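Local coordinates for protein 3-dehydroquinate dehydratase (Aquifex aeolicus, PDB 2EGZ) that catalyses the cis-dehydration of 3-dehydroquinate to 3-dehydroshikimate, the third step of the chorismate pathway, through a Schiff-base intermediate, at residues Lys18-Ile26 with Leu206-Lys214; Thr121-Arg132 with Asp152-Val163. All blocks are in the same frame, centred on the assembly; numbering follows the deposited sequence.

In the fold
Both interactions join neighbouring helices on the outside of the TIM barrel of this type I dehydroquinase. Interaction 1 closes the ring: it sets helix 12-22, which follows the first strand, beside the C-terminal helix 206-217. Interaction 2 pairs helices 124-136 and 150-160, which flank strand 140-146 along the chain. That strand carries Lys142, the Schiff-base lysine, and the side chain of Leu131 is about 8 Å from the Lys142 side chain. In interaction 1 the side chain of Leu206 is about 10 Å from that of Gln203, predicted to bind substrate. The centres of interactions 1 and 2 are about 28 Å apart. The nearest atoms of interactions 1 and 2 are about 12 Å apart, so they do not touch.

Interaction 1. Residues Lys18-Ile26 with Leu206-Lys214; sequences KAKEKGADI and LEEMVELRK
Lys22 and Glu207 lie against each other before their charged ends meet. The lysine chain is straight as far as CE and turns only at chi4 (-56°). Its CG and CD rest on Glu207 CG, and its NZ reaches Glu207 OE2 at 2.9 Å, a weak hydrogen bond within a salt bridge. With an alanine here the Glu207 carboxylate would probably lose its charge partner, and Glu207 CG the chain that lies on it. Leu206 spreads its two methyls over the end of helix 12-22. CD2 is pressed against Lys22 CB at 3.4 Å, tighter than usual for two carbons, and also meets Ala19 O. CD1 covers the backbone at Ala24 N. The helix ends in a Schellman motif at Gly23, which has positive phi, and the chain then enters strand 26-30 of the barrel. Val210 CG2 packs close to this turn, 3.2 Å from Lys22 O. One turn on, Arg213 leaves its helix with CG anti to the backbone N (chi1 -178°) and bends at chi3. This brings NH1 to the syn lone pair of Asp25 OD2 at 2.8 Å, close to the guanidinium plane. The carboxylate is turned 45° from that plane. Water 1 donates to Asp25 OD1 and Gly23 O and accepts from Arg213 NH2. Ile3 N also bonds to Asp25 OD2, and Met1 O accepts from Arg213 NH1.

Interaction 2. Residues Thr121-Arg132 with Asp152-Val163; sequences TPPNWIIREVLR and DVARLLCISRQV
Arg155 reaches from the helix that carries Asp152 to the loop leading into helix 124-132. Its flat guanidinium takes three oxygens at its edge. NH2 donates to Pro122 O at 3.0 Å, almost straight (170°), and to Asn124 OD1 at 2.8 Å. NH1 donates to Thr121 O from above the carbonyl plane. The helices cross at -46°, their side chains filling the groove. Ile159 is one bump. Its CG2 meets Ile127 CG2 and Arg128 CG, 3.9 and 3.7 Å away. The Ile159 and Asn124 side chains cross at about a right angle, with Ile159 CG1 and CD1 against the amide. Ile127 CD1 meets Leu156 CD1 at 4.1 Å. Val163, the last residue of a type I beta turn, fills the hollow between Arg128, Leu131 and Arg132. Its CG1 touches Leu131 CB at 3.8 Å, and its CG2 lies over one face of the Arg132 guanidinium, towards the rim. Leu131 CD1 rests on Ser160 CA, and the same side chain touches Ile143 of strand 140-146. Arg128 bends at chi3 (-69°), and its NH1 meets Gln162 OE1 at 2.8 Å in the carbonyl plane. The second subunit packs on Pro122 and Pro123. Arg155 NH1 also makes a weak hydrogen bond, within a salt bridge, to Asp152 OD1, and Asn148 N bonds to Asp152 OD2. The negative charge of Asp152 probably offsets the positive charge of an arginine otherwise held by neutral oxygens.

Interaction 1. Residues Lys18-Ile26 with Leu206-Lys214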
loop_
_atom_site.group_PDB
_atom_site.type_symbol
_atom_site.label_atom_id
_atom_site.label_comp_id
_atom_site.label_asym_id
_atom_site.label_seq_id
_atom_site.Cartn_x
_atom_site.Cartn_y
_atom_site.Cartn_z
ATOM N N LYS B 18 21.342 16.277 -22.697
ATOM C CA LYS B 18 20.363 15.941 -23.723
ATOM C C LYS B 18 18.961 16.378 -23.318
ATOM O O LYS B 18 18.193 16.868 -24.149
ATOM C CB LYS B 18 20.394 14.437 -23.986
ATOM C CG LYS B 18 21.682 13.990 -24.649
ATOM C CD LYS B 18 21.728 12.492 -24.862
ATOM C CE LYS B 18 22.435 12.185 -26.170
ATOM N NZ LYS B 18 22.750 10.737 -26.324
ATOM N N ALA B 19 18.638 16.199 -22.040
ATOM C CA ALA B 19 17.335 16.593 -21.514
ATOM C C ALA B 19 17.172 18.097 -21.689
ATOM O O ALA B 19 16.100 18.575 -22.054
ATOM C CB ALA B 19 17.223 16.219 -20.038
ATOM N N LYS B 20 18.247 18.840 -21.433
ATOM C CA LYS B 20 18.219 20.291 -21.577
ATOM C C LYS B 20 17.986 20.693 -23.029
ATOM O O LYS B 20 17.029 21.404 -23.341
ATOM C CB LYS B 20 19.536 20.909 -21.095
ATOM C CG LYS B 20 19.619 22.418 -21.316
ATOM C CD LYS B 20 20.959 22.977 -20.865
ATOM C CE LYS B 20 21.064 24.479 -21.109
ATOM N NZ LYS B 20 21.168 24.830 -22.557
ATOM N N GLU B 21 18.868 20.233 -23.914
ATOM C CA GLU B 21 18.773 20.563 -25.332
ATOM C C GLU B 21 17.434 20.168 -25.950
ATOM O O GLU B 21 16.881 20.907 -26.765
ATOM C CB GLU B 21 19.914 19.901 -26.101
ATOM N N LYS B 22 16.913 19.012 -25.555
ATOM C CA LYS B 22 15.648 18.536 -26.100
ATOM C C LYS B 22 14.395 19.234 -25.564
ATOM O O LYS B 22 13.303 19.024 -26.087
ATOM C CB LYS B 22 15.555 17.021 -25.927
ATOM C CG LYS B 22 16.568 16.293 -26.805
ATOM C CD LYS B 22 16.527 14.793 -26.641
ATOM C CE LYS B 22 17.640 14.144 -27.458
ATOM N NZ LYS B 22 17.572 14.525 -28.902
ATOM N N GLY B 23 14.547 20.066 -24.535
ATOM C CA GLY B 23 13.403 20.804 -24.021
ATOM C C GLY B 23 12.758 20.425 -22.695
ATOM O O GLY B 23 11.645 20.873 -22.405
ATOM N N ALA B 24 13.427 19.616 -21.884
ATOM C CA ALA B 24 12.860 19.229 -20.598
ATOM C C ALA B 24 12.867 20.438 -19.667
ATOM O O ALA B 24 13.797 21.244 -19.702
ATOM C CB ALA B 24 13.670 18.100 -19.983
ATOM N N ASP B 25 11.828 20.569 -18.848
ATOM C CA ASP B 25 11.748 21.678 -17.898
ATOM C C ASP B 25 12.216 21.146 -16.559
ATOM O O ASP B 25 12.773 21.877 -15.735
ATOM C CB ASP B 25 10.303 22.152 -17.728
ATOM C CG ASP B 25 9.710 22.691 -19.003
ATOM O OD1 ASP B 25 10.209 23.730 -19.482
ATOM O OD2 ASP B 25 8.746 22.080 -19.523
ATOM N N ILE B 26 11.975 19.855 -16.358
ATOM C CA ILE B 26 12.305 19.192 -15.110
ATOM C C ILE B 26 12.997 17.851 -15.293
ATOM O O ILE B 26 12.717 17.123 -16.240
ATOM C CB ILE B 26 11.017 18.906 -14.305
ATOM C CG1 ILE B 26 10.283 20.209 -14.001
ATOM C CG2 ILE B 26 11.349 18.143 -13.039
ATOM C CD1 ILE B 26 8.896 19.984 -13.439
ATOM N N LEU B 206 10.799 12.981 -25.193
ATOM C CA LEU B 206 10.869 14.392 -24.839
ATOM C C LEU B 206 10.738 15.332 -26.035
ATOM O O LEU B 206 9.954 16.281 -26.003
ATOM C CB LEU B 206 12.185 14.667 -24.107
ATOM C CG LEU B 206 12.571 16.122 -23.837
ATOM C CD1 LEU B 206 11.478 16.833 -23.047
ATOM C CD2 LEU B 206 13.878 16.145 -23.065
ATOM N N GLU B 207 11.505 15.075 -27.090
ATOM C CA GLU B 207 11.461 15.928 -28.272
ATOM C C GLU B 207 10.068 16.022 -28.871
ATOM O O GLU B 207 9.636 17.095 -29.283
ATOM C CB GLU B 207 12.435 15.425 -29.340
ATOM C CG GLU B 207 13.896 15.536 -28.951
ATOM C CD GLU B 207 14.827 15.170 -30.092
ATOM O OE1 GLU B 207 14.719 14.039 -30.610
ATOM O OE2 GLU B 207 15.668 16.014 -30.468
ATOM N N GLU B 208 9.368 14.895 -28.925
ATOM C CA GLU B 208 8.024 14.873 -29.484
ATOM C C GLU B 208 7.029 15.650 -28.622
ATOM O O GLU B 208 6.201 16.395 -29.146
ATOM C CB GLU B 208 7.552 13.424 -29.668
ATOM C CG GLU B 208 8.260 12.698 -30.810
ATOM C CD GLU B 208 7.834 11.244 -30.945
ATOM O OE1 GLU B 208 6.616 10.966 -30.858
ATOM O OE2 GLU B 208 8.716 10.379 -31.151
ATOM N N MET B 209 7.115 15.496 -27.304
ATOM C CA MET B 209 6.189 16.203 -26.418
ATOM C C MET B 209 6.391 17.715 -26.493
ATOM O O MET B 209 5.441 18.485 -26.362
ATOM C CB MET B 209 6.361 15.732 -24.975
ATOM C CG MET B 209 5.364 16.351 -24.005
ATOM S SD MET B 209 3.623 15.991 -24.413
ATOM C CE MET B 209 3.458 14.413 -23.619
ATOM N N VAL B 210 7.631 18.142 -26.700
ATOM C CA VAL B 210 7.912 19.569 -26.797
ATOM C C VAL B 210 7.167 20.163 -27.990
ATOM O O VAL B 210 6.539 21.220 -27.888
ATOM C CB VAL B 210 9.425 19.819 -26.956
ATOM C CG1 VAL B 210 9.683 21.264 -27.351
ATOM C CG2 VAL B 210 10.131 19.501 -25.641
ATOM N N GLU B 211 7.229 19.475 -29.121
ATOM C CA GLU B 211 6.558 19.953 -30.316
ATOM C C GLU B 211 5.038 19.860 -30.180
ATOM O O GLU B 211 4.317 20.708 -30.703
ATOM C CB GLU B 211 7.023 19.162 -31.537
ATOM C CG GLU B 211 6.661 19.828 -32.855
ATOM C CD GLU B 211 7.159 21.264 -32.931
ATOM O OE1 GLU B 211 8.381 21.484 -32.772
ATOM O OE2 GLU B 211 6.328 22.174 -33.149
ATOM N N LEU B 212 4.556 18.835 -29.479
ATOM C CA LEU B 212 3.112 18.665 -29.287
ATOM C C LEU B 212 2.558 19.753 -28.379
ATOM O O LEU B 212 1.463 20.269 -28.609
ATOM C CB LEU B 212 2.805 17.288 -28.684
ATOM C CG LEU B 212 3.125 16.071 -29.559
ATOM C CD1 LEU B 212 2.957 14.793 -28.755
ATOM C CD2 LEU B 212 2.210 16.061 -30.775
ATOM N N ARG B 213 3.317 20.102 -27.344
ATOM C CA ARG B 213 2.886 21.140 -26.415
ATOM C C ARG B 213 2.771 22.476 -27.147
ATOM O O ARG B 213 1.861 23.264 -26.888
ATOM C CB ARG B 213 3.875 21.272 -25.247
ATOM C CG ARG B 213 3.450 22.319 -24.212
ATOM C CD ARG B 213 4.464 22.447 -23.075
ATOM N NE ARG B 213 5.801 22.746 -23.585
ATOM C CZ ARG B 213 6.889 22.836 -22.828
ATOM N NH1 ARG B 213 6.806 22.655 -21.513
ATOM N NH2 ARG B 213 8.064 23.087 -23.391
ATOM N N LYS B 214 3.694 22.722 -28.068
ATOM C CA LYS B 214 3.687 23.964 -28.832
ATOM C C LYS B 214 2.512 23.984 -29.804
ATOM O O LYS B 214 1.794 24.975 -29.901
ATOM C CB LYS B 214 5.010 24.112 -29.594
ATOM C CG LYS B 214 5.090 25.341 -30.483
ATOM C CD LYS B 214 6.450 25.454 -31.167
ATOM C CE LYS B 214 7.571 25.696 -30.155
ATOM N NZ LYS B 214 8.888 26.016 -30.797
HETATM O O HOH W 1 10.632 23.241 -21.966
#

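Interaction 2. Residues Thr121-Arg132 with Asp152-Val163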
loop_
_atom_site.group_PDB
_atom_site.type_symbol
_atom_site.label_atom_id
_atom_site.label_comp_id
_atom_site.label_asym_id
_atom_site.label_seq_id
_atom_site.Cartn_x
_atom_site.Cartn_y
_atom_site.Cartn_z
ATOM N N THR B 121 -7.056 0.854 -13.536
ATOM C CA THR B 121 -7.524 2.176 -13.143
ATOM C C THR B 121 -8.590 1.885 -12.093
ATOM O O THR B 121 -9.664 1.367 -12.407
ATOM C CB THR B 121 -8.144 2.924 -14.334
ATOM O OG1 THR B 121 -7.147 3.082 -15.352
ATOM C CG2 THR B 121 -8.655 4.300 -13.902
ATOM N N PRO B 122 -8.306 2.214 -10.826
ATOM C CA PRO B 122 -9.252 1.964 -9.735
ATOM C C PRO B 122 -10.586 2.688 -9.844
ATOM O O PRO B 122 -10.728 3.649 -10.609
ATOM C CB PRO B 122 -8.456 2.366 -8.495
ATOM C CG PRO B 122 -7.580 3.475 -9.005
ATOM C CD PRO B 122 -7.118 2.945 -10.344
ATOM N N PRO B 123 -11.594 2.214 -9.091
ATOM C CA PRO B 123 -12.940 2.796 -9.073
ATOM C C PRO B 123 -12.886 4.290 -8.792
ATOM O O PRO B 123 -11.932 4.784 -8.197
ATOM C CB PRO B 123 -13.629 2.020 -7.955
ATOM C CG PRO B 123 -13.014 0.669 -8.087
ATOM C CD PRO B 123 -11.549 0.999 -8.257
ATOM N N ASN B 124 -13.923 5.006 -9.207
ATOM C CA ASN B 124 -13.959 6.448 -9.020
ATOM C C ASN B 124 -13.728 6.939 -7.604
ATOM O O ASN B 124 -13.008 7.914 -7.415
ATOM C CB ASN B 124 -15.274 7.020 -9.551
ATOM C CG ASN B 124 -15.473 6.730 -11.024
ATOM O OD1 ASN B 124 -14.513 6.456 -11.748
ATOM N ND2 ASN B 124 -16.717 6.800 -11.479
ATOM N N TRP B 125 -14.313 6.275 -6.606
ATOM C CA TRP B 125 -14.143 6.742 -5.234
ATOM C C TRP B 125 -12.685 6.738 -4.792
ATOM O O TRP B 125 -12.279 7.569 -3.976
ATOM C CB TRP B 125 -15.000 5.926 -4.251
ATOM C CG TRP B 125 -14.549 4.521 -4.027
ATOM C CD1 TRP B 125 -14.937 3.412 -4.720
ATOM C CD2 TRP B 125 -13.625 4.071 -3.028
ATOM N NE1 TRP B 125 -14.316 2.295 -4.209
ATOM C CE2 TRP B 125 -13.507 2.671 -3.170
ATOM C CE3 TRP B 125 -12.891 4.714 -2.022
ATOM C CZ2 TRP B 125 -12.676 1.899 -2.345
ATOM C CZ3 TRP B 125 -12.064 3.947 -1.200
ATOM C CH2 TRP B 125 -11.968 2.552 -1.368
ATOM N N ILE B 126 -11.900 5.810 -5.330
ATOM C CA ILE B 126 -10.480 5.732 -5.005
ATOM C C ILE B 126 -9.747 6.886 -5.691
ATOM O O ILE B 126 -8.885 7.526 -5.091
ATOM C CB ILE B 126 -9.879 4.383 -5.461
ATOM C CG1 ILE B 126 -10.421 3.263 -4.567
ATOM C CG2 ILE B 126 -8.356 4.431 -5.400
ATOM C CD1 ILE B 126 -9.886 1.882 -4.897
ATOM N N ILE B 127 -10.094 7.153 -6.946
ATOM C CA ILE B 127 -9.471 8.258 -7.669
ATOM C C ILE B 127 -9.702 9.555 -6.893
ATOM O O ILE B 127 -8.772 10.328 -6.653
ATOM C CB ILE B 127 -10.075 8.410 -9.085
ATOM C CG1 ILE B 127 -9.685 7.203 -9.937
ATOM C CG2 ILE B 127 -9.605 9.722 -9.725
ATOM C CD1 ILE B 127 -10.340 7.154 -11.299
ATOM N N ARG B 128 -10.947 9.785 -6.486
ATOM C CA ARG B 128 -11.283 10.995 -5.746
ATOM C C ARG B 128 -10.623 11.063 -4.372
ATOM O O ARG B 128 -10.210 12.134 -3.935
ATOM C CB ARG B 128 -12.804 11.126 -5.598
ATOM C CG ARG B 128 -13.531 11.418 -6.906
ATOM C CD ARG B 128 -15.000 11.752 -6.652
ATOM N NE ARG B 128 -15.739 10.585 -6.184
ATOM C CZ ARG B 128 -16.470 9.798 -6.966
ATOM N NH1 ARG B 128 -16.577 10.049 -8.267
ATOM N NH2 ARG B 128 -17.086 8.748 -6.444
ATOM N N GLU B 129 -10.525 9.927 -3.689
ATOM C CA GLU B 129 -9.904 9.914 -2.369
ATOM C C GLU B 129 -8.422 10.257 -2.453
ATOM O O GLU B 129 -7.898 10.987 -1.611
ATOM C CB GLU B 129 -10.066 8.553 -1.702
ATOM C CG GLU B 129 -9.502 8.523 -0.289
ATOM C CD GLU B 129 -9.696 7.186 0.381
ATOM O OE1 GLU B 129 -10.856 6.728 0.463
ATOM O OE2 GLU B 129 -8.691 6.593 0.827
ATOM N N VAL B 130 -7.744 9.714 -3.460
ATOM C CA VAL B 130 -6.321 9.987 -3.643
ATOM C C VAL B 130 -6.120 11.480 -3.849
ATOM O O VAL B 130 -5.215 12.084 -3.271
ATOM C CB VAL B 130 -5.755 9.216 -4.865
ATOM C CG1 VAL B 130 -4.358 9.720 -5.212
ATOM C CG2 VAL B 130 -5.710 7.726 -4.551
ATOM N N LEU B 131 -6.971 12.080 -4.671
ATOM C CA LEU B 131 -6.878 13.509 -4.935
ATOM C C LEU B 131 -7.164 14.325 -3.682
ATOM O O LEU B 131 -6.422 15.251 -3.348
ATOM C CB LEU B 131 -7.860 13.900 -6.038
ATOM C CG LEU B 131 -7.564 13.263 -7.396
ATOM C CD1 LEU B 131 -8.683 13.600 -8.370
ATOM C CD2 LEU B 131 -6.220 13.768 -7.915
ATOM N N ARG B 132 -8.236 13.981 -2.980
ATOM C CA ARG B 132 -8.582 14.719 -1.774
ATOM C C ARG B 132 -7.539 14.597 -0.677
ATOM O O ARG B 132 -7.249 15.574 0.009
ATOM C CB ARG B 132 -9.958 14.285 -1.264
ATOM C CG ARG B 132 -11.064 14.856 -2.130
ATOM C CD ARG B 132 -12.457 14.496 -1.670
ATOM N NE ARG B 132 -13.427 15.122 -2.563
ATOM C CZ ARG B 132 -14.440 14.486 -3.143
ATOM N NH1 ARG B 132 -14.627 13.192 -2.918
ATOM N NH2 ARG B 132 -15.251 15.143 -3.968
ATOM N N ASP B 152 -11.101 3.775 -19.605
ATOM C CA ASP B 152 -10.344 4.015 -18.372
ATOM C C ASP B 152 -9.641 5.367 -18.409
ATOM O O ASP B 152 -9.455 6.009 -17.373
ATOM C CB ASP B 152 -9.278 2.931 -18.146
ATOM C CG ASP B 152 -9.842 1.650 -17.558
ATOM O OD1 ASP B 152 -10.942 1.687 -16.960
ATOM O OD2 ASP B 152 -9.162 0.606 -17.674
ATOM N N VAL B 153 -9.233 5.784 -19.602
ATOM C CA VAL B 153 -8.544 7.062 -19.767
ATOM C C VAL B 153 -9.548 8.188 -19.583
ATOM O O VAL B 153 -9.336 9.099 -18.789
ATOM C CB VAL B 153 -7.917 7.183 -21.171
ATOM C CG1 VAL B 153 -7.128 8.487 -21.283
ATOM C CG2 VAL B 153 -7.020 5.987 -21.439
ATOM N N ALA B 154 -10.653 8.108 -20.316
ATOM C CA ALA B 154 -11.696 9.118 -20.231
ATOM C C ALA B 154 -12.174 9.260 -18.787
ATOM O O ALA B 154 -12.366 10.373 -18.293
ATOM C CB ALA B 154 -12.863 8.727 -21.144
ATOM N N ARG B 155 -12.350 8.126 -18.111
ATOM C CA ARG B 155 -12.826 8.112 -16.730
ATOM C C ARG B 155 -11.865 8.812 -15.772
ATOM O O ARG B 155 -12.279 9.654 -14.974
ATOM C CB ARG B 155 -13.074 6.663 -16.285
ATOM C CG ARG B 155 -13.838 6.521 -14.973
ATOM C CD ARG B 155 -14.440 5.121 -14.852
ATOM N NE ARG B 155 -13.425 4.069 -14.863
ATOM C CZ ARG B 155 -12.639 3.768 -13.832
ATOM N NH1 ARG B 155 -11.745 2.793 -13.941
ATOM N NH2 ARG B 155 -12.744 4.440 -12.693
ATOM N N LEU B 156 -10.583 8.472 -15.847
ATOM C CA LEU B 156 -9.595 9.101 -14.975
ATOM C C LEU B 156 -9.614 10.615 -15.156
ATOM O O LEU B 156 -9.626 11.372 -14.182
ATOM C CB LEU B 156 -8.183 8.587 -15.284
ATOM C CG LEU B 156 -7.052 9.335 -14.553
ATOM C CD1 LEU B 156 -7.187 9.111 -13.049
ATOM C CD2 LEU B 156 -5.687 8.857 -15.048
ATOM N N LEU B 157 -9.619 11.058 -16.408
ATOM C CA LEU B 157 -9.606 12.491 -16.694
ATOM C C LEU B 157 -10.870 13.202 -16.237
ATOM O O LEU B 157 -10.806 14.269 -15.620
ATOM C CB LEU B 157 -9.384 12.721 -18.191
ATOM C CG LEU B 157 -8.033 12.222 -18.713
ATOM C CD1 LEU B 157 -8.010 12.252 -20.232
ATOM C CD2 LEU B 157 -6.915 13.089 -18.145
ATOM N N CYS B 158 -12.020 12.610 -16.524
ATOM C CA CYS B 158 -13.287 13.217 -16.140
ATOM C C CYS B 158 -13.554 13.238 -14.641
ATOM O O CYS B 158 -14.055 14.231 -14.106
ATOM C CB CYS B 158 -14.432 12.516 -16.860
ATOM S SG CYS B 158 -14.356 12.795 -18.634
ATOM N N ILE B 159 -13.225 12.146 -13.960
ATOM C CA ILE B 159 -13.456 12.074 -12.525
ATOM C C ILE B 159 -12.536 13.029 -11.767
ATOM O O ILE B 159 -12.903 13.557 -10.714
ATOM C CB ILE B 159 -13.251 10.631 -12.018
ATOM C CG1 ILE B 159 -14.315 9.718 -12.632
ATOM C CG2 ILE B 159 -13.314 10.583 -10.497
ATOM C CD1 ILE B 159 -15.738 10.085 -12.277
ATOM N N SER B 160 -11.349 13.274 -12.312
ATOM C CA SER B 160 -10.404 14.165 -11.655
ATOM C C SER B 160 -10.947 15.585 -11.512
ATOM O O SER B 160 -10.535 16.316 -10.613
ATOM C CB SER B 160 -9.075 14.195 -12.417
ATOM O OG SER B 160 -9.168 15.009 -13.573
ATOM N N ARG B 161 -11.874 15.977 -12.385
ATOM C CA ARG B 161 -12.451 17.321 -12.330
ATOM C C ARG B 161 -13.369 17.521 -11.125
ATOM O O ARG B 161 -13.684 18.655 -10.755
ATOM C CB ARG B 161 -13.236 17.623 -13.610
ATOM C CG ARG B 161 -12.394 17.572 -14.875
ATOM C CD ARG B 161 -13.233 17.799 -16.127
ATOM N NE ARG B 161 -13.773 19.153 -16.209
ATOM C CZ ARG B 161 -15.069 19.443 -16.200
ATOM N NH1 ARG B 161 -15.967 18.469 -16.109
ATOM N NH2 ARG B 161 -15.467 20.706 -16.286
ATOM N N GLN B 162 -13.789 16.420 -10.510
ATOM C CA GLN B 162 -14.680 16.485 -9.354
ATOM C C GLN B 162 -13.951 16.906 -8.075
ATOM O O GLN B 162 -14.571 17.163 -7.036
ATOM C CB GLN B 162 -15.375 15.135 -9.189
ATOM C CG GLN B 162 -16.015 14.687 -10.502
ATOM C CD GLN B 162 -16.802 13.402 -10.390
ATOM O OE1 GLN B 162 -16.499 12.543 -9.567
ATOM N NE2 GLN B 162 -17.808 13.255 -11.245
ATOM N N VAL B 163 -12.627 16.969 -8.156
ATOM C CA VAL B 163 -11.810 17.405 -7.032
ATOM C C VAL B 163 -10.923 18.506 -7.607
ATOM O O VAL B 163 -9.879 18.239 -8.205
ATOM C CB VAL B 163 -10.928 16.269 -6.468
ATOM C CG1 VAL B 163 -10.239 16.738 -5.183
ATOM C CG2 VAL B 163 -11.775 15.035 -6.200
HETATM O O HOH W 2 -6.731 5.573 -16.665
HETATM O O HOH W 3 -8.567 -0.828 -15.392
#